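Local coordinates for retinol dehydratase (Spodoptera frugiperda, PDB 1FMJ), which probably belongs functionally with the sulfotransferases but works as a dehydratase on retinol, which it binds together with adenosine-3',5'-diphosphate, at residues E81-I86 with D264-K269. Residues are numbered along the deposited sequence; the frame is centred on the assembly and turned at random.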
loop_
_atom_site.group_PDB
_atom_site.type_symbol
_atom_site.label_atom_id
_atom_site.label_comp_id
_atom_site.label_asym_id
_atom_site.label_seq_id
_atom_site.Cartn_x
_atom_site.Cartn_y
_atom_site.Cartn_z
ATOM N N GLU A 81 -10.404 -1.203 7.280
ATOM C CA GLU A 81 -11.759 -0.969 7.759
ATOM C C GLU A 81 -12.230 -2.111 8.634
ATOM O O GLU A 81 -12.771 -1.883 9.721
ATOM C CB GLU A 81 -12.715 -0.781 6.582
ATOM C CG GLU A 81 -14.138 -0.399 6.990
ATOM C CD GLU A 81 -14.262 1.027 7.514
ATOM O OE1 GLU A 81 -15.404 1.451 7.793
ATOM O OE2 GLU A 81 -13.235 1.727 7.642
ATOM N N LEU A 82 -12.027 -3.341 8.160
ATOM C CA LEU A 82 -12.426 -4.517 8.921
ATOM C C LEU A 82 -11.739 -4.507 10.281
ATOM O O LEU A 82 -12.388 -4.627 11.322
ATOM C CB LEU A 82 -12.037 -5.798 8.176
ATOM C CG LEU A 82 -12.774 -6.101 6.877
ATOM C CD1 LEU A 82 -12.172 -7.350 6.221
ATOM C CD2 LEU A 82 -14.249 -6.299 7.169
ATOM N N VAL A 83 -10.415 -4.362 10.255
ATOM C CA VAL A 83 -9.604 -4.343 11.465
ATOM C C VAL A 83 -9.997 -3.235 12.441
ATOM O O VAL A 83 -9.980 -3.438 13.652
ATOM C CB VAL A 83 -8.096 -4.185 11.112
ATOM C CG1 VAL A 83 -7.280 -3.905 12.368
ATOM C CG2 VAL A 83 -7.582 -5.445 10.431
ATOM N N TRP A 84 -10.351 -2.062 11.930
ATOM C CA TRP A 84 -10.709 -0.971 12.822
ATOM C C TRP A 84 -12.044 -1.226 13.487
ATOM O O TRP A 84 -12.189 -1.035 14.686
ATOM C CB TRP A 84 -10.771 0.364 12.077
ATOM C CG TRP A 84 -10.612 1.554 12.987
ATOM C CD1 TRP A 84 -9.438 2.137 13.381
ATOM C CD2 TRP A 84 -11.659 2.285 13.638
ATOM N NE1 TRP A 84 -9.691 3.185 14.234
ATOM C CE2 TRP A 84 -11.044 3.301 14.408
ATOM C CE3 TRP A 84 -13.057 2.183 13.645
ATOM C CZ2 TRP A 84 -11.780 4.212 15.177
ATOM C CZ3 TRP A 84 -13.790 3.091 14.414
ATOM C CH2 TRP A 84 -13.147 4.091 15.166
ATOM N N LEU A 85 -13.024 -1.652 12.706
ATOM C CA LEU A 85 -14.348 -1.913 13.256
ATOM C C LEU A 85 -14.319 -3.035 14.281
ATOM O O LEU A 85 -14.963 -2.942 15.327
ATOM C CB LEU A 85 -15.333 -2.253 12.130
ATOM C CG LEU A 85 -15.763 -1.031 11.313
ATOM C CD1 LEU A 85 -16.510 -1.446 10.049
ATOM C CD2 LEU A 85 -16.631 -0.139 12.198
ATOM N N ILE A 86 -13.559 -4.086 13.982
ATOM C CA ILE A 86 -13.451 -5.232 14.875
ATOM C C ILE A 86 -12.761 -4.881 16.193
ATOM O O ILE A 86 -13.149 -5.373 17.249
ATOM C CB ILE A 86 -12.702 -6.390 14.187
ATOM C CG1 ILE A 86 -13.506 -6.851 12.965
ATOM C CG2 ILE A 86 -12.491 -7.540 15.175
ATOM C CD1 ILE A 86 -12.888 -8.003 12.193
ATOM N N ASP A 264 -10.709 -13.851 15.031
ATOM C CA ASP A 264 -9.981 -14.779 15.892
ATOM C C ASP A 264 -8.565 -14.278 16.126
ATOM O O ASP A 264 -8.086 -14.244 17.259
ATOM C CB ASP A 264 -9.917 -16.175 15.267
ATOM C CG ASP A 264 -11.281 -16.766 15.021
ATOM O OD1 ASP A 264 -12.169 -16.590 15.881
ATOM O OD2 ASP A 264 -11.462 -17.418 13.972
ATOM N N PHE A 265 -7.898 -13.896 15.042
ATOM C CA PHE A 265 -6.533 -13.386 15.110
ATOM C C PHE A 265 -6.448 -12.199 16.077
ATOM O O PHE A 265 -5.470 -12.059 16.807
ATOM C CB PHE A 265 -6.070 -12.965 13.705
ATOM C CG PHE A 265 -4.695 -12.355 13.669
ATOM C CD1 PHE A 265 -3.566 -13.117 13.958
ATOM C CD2 PHE A 265 -4.530 -11.015 13.341
ATOM C CE1 PHE A 265 -2.294 -12.551 13.920
ATOM C CE2 PHE A 265 -3.264 -10.441 13.301
ATOM C CZ PHE A 265 -2.142 -11.212 13.591
ATOM N N LEU A 266 -7.481 -11.360 16.091
ATOM C CA LEU A 266 -7.497 -10.193 16.968
ATOM C C LEU A 266 -8.064 -10.486 18.351
ATOM O O LEU A 266 -8.209 -9.577 19.176
ATOM C CB LEU A 266 -8.293 -9.054 16.322
ATOM C CG LEU A 266 -7.649 -8.451 15.071
ATOM C CD1 LEU A 266 -8.532 -7.362 14.504
ATOM C CD2 LEU A 266 -6.277 -7.898 15.425
ATOM N N GLY A 267 -8.376 -11.755 18.602
ATOM C CA GLY A 267 -8.925 -12.140 19.888
ATOM C C GLY A 267 -10.293 -11.532 20.133
ATOM O O GLY A 267 -10.644 -11.212 21.270
ATOM N N LYS A 268 -11.072 -11.374 19.067
ATOM C CA LYS A 268 -12.407 -10.794 19.172
ATOM C C LYS A 268 -13.467 -11.756 18.634
ATOM O O LYS A 268 -13.294 -12.344 17.568
ATOM C CB LYS A 268 -12.467 -9.482 18.383
ATOM C CG LYS A 268 -11.408 -8.452 18.774
ATOM C CD LYS A 268 -11.660 -7.879 20.164
ATOM C CE LYS A 268 -10.649 -6.797 20.507
ATOM N NZ LYS A 268 -9.244 -7.298 20.412
ATOM N N LYS A 269 -14.561 -11.919 19.370
ATOM C CA LYS A 269 -15.628 -12.806 18.925
ATOM C C LYS A 269 -16.774 -12.018 18.307
ATOM O O LYS A 269 -17.174 -10.968 18.814
ATOM C CB LYS A 269 -16.139 -13.671 20.084
ATOM C CG LYS A 269 -15.222 -14.846 20.427
ATOM C CD LYS A 269 -15.083 -15.808 19.244
ATOM C CE LYS A 269 -14.062 -16.915 19.528
ATOM N NZ LYS A 269 -13.949 -17.886 18.398
#
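I86 meets both L266 and K268 through one methyl group, CG2. I86 CG2 lies 3.8 Å from K268 CB and 4.0 Å from L266 CD1, and chi1 of -63° explains the reach: CG2 lies anti to the backbone N and points across to the other segment, while CG1 stays beside that N. The side chains of I86 and K268 cross obliquely, K268 CG passing 3.9 Å from I86 O. From the preceding turn of the helix V83 adds a looser apolar touch, V83 CG1 to L266 CD1 at 4.3 Å, so the same leucine methyl faces two residues three apart. No hydrogen bond joins the segments; the contact is aliphatic and mostly buried. Beyond CG, K268 bends at chi2 and again at chi4, which curls the chain back so that K268 NZ donates to L266 O at 2.8 Å, with a C=O...N angle of 160°, tilted somewhat from the carbonyl plane. The ammonium also forms a salt bridge with E87, the residue after I86. A methionine in its place would probably leave the E87 carboxylate without this mate and L266 O without its side-chain donor. G267, with positive phi, closes helix 255-265 in a Schellman motif, after which K268 comes back beside L266, both sending CB toward helix 76-87. Within this P-loop NTPase-like sulfotransferase domain, helix 76-87 also packs L82 and I86 against I262, and I86 and L85 against L278 of helix 272-281, while F265 reaches strand 179-184 of the five-stranded parallel sheet.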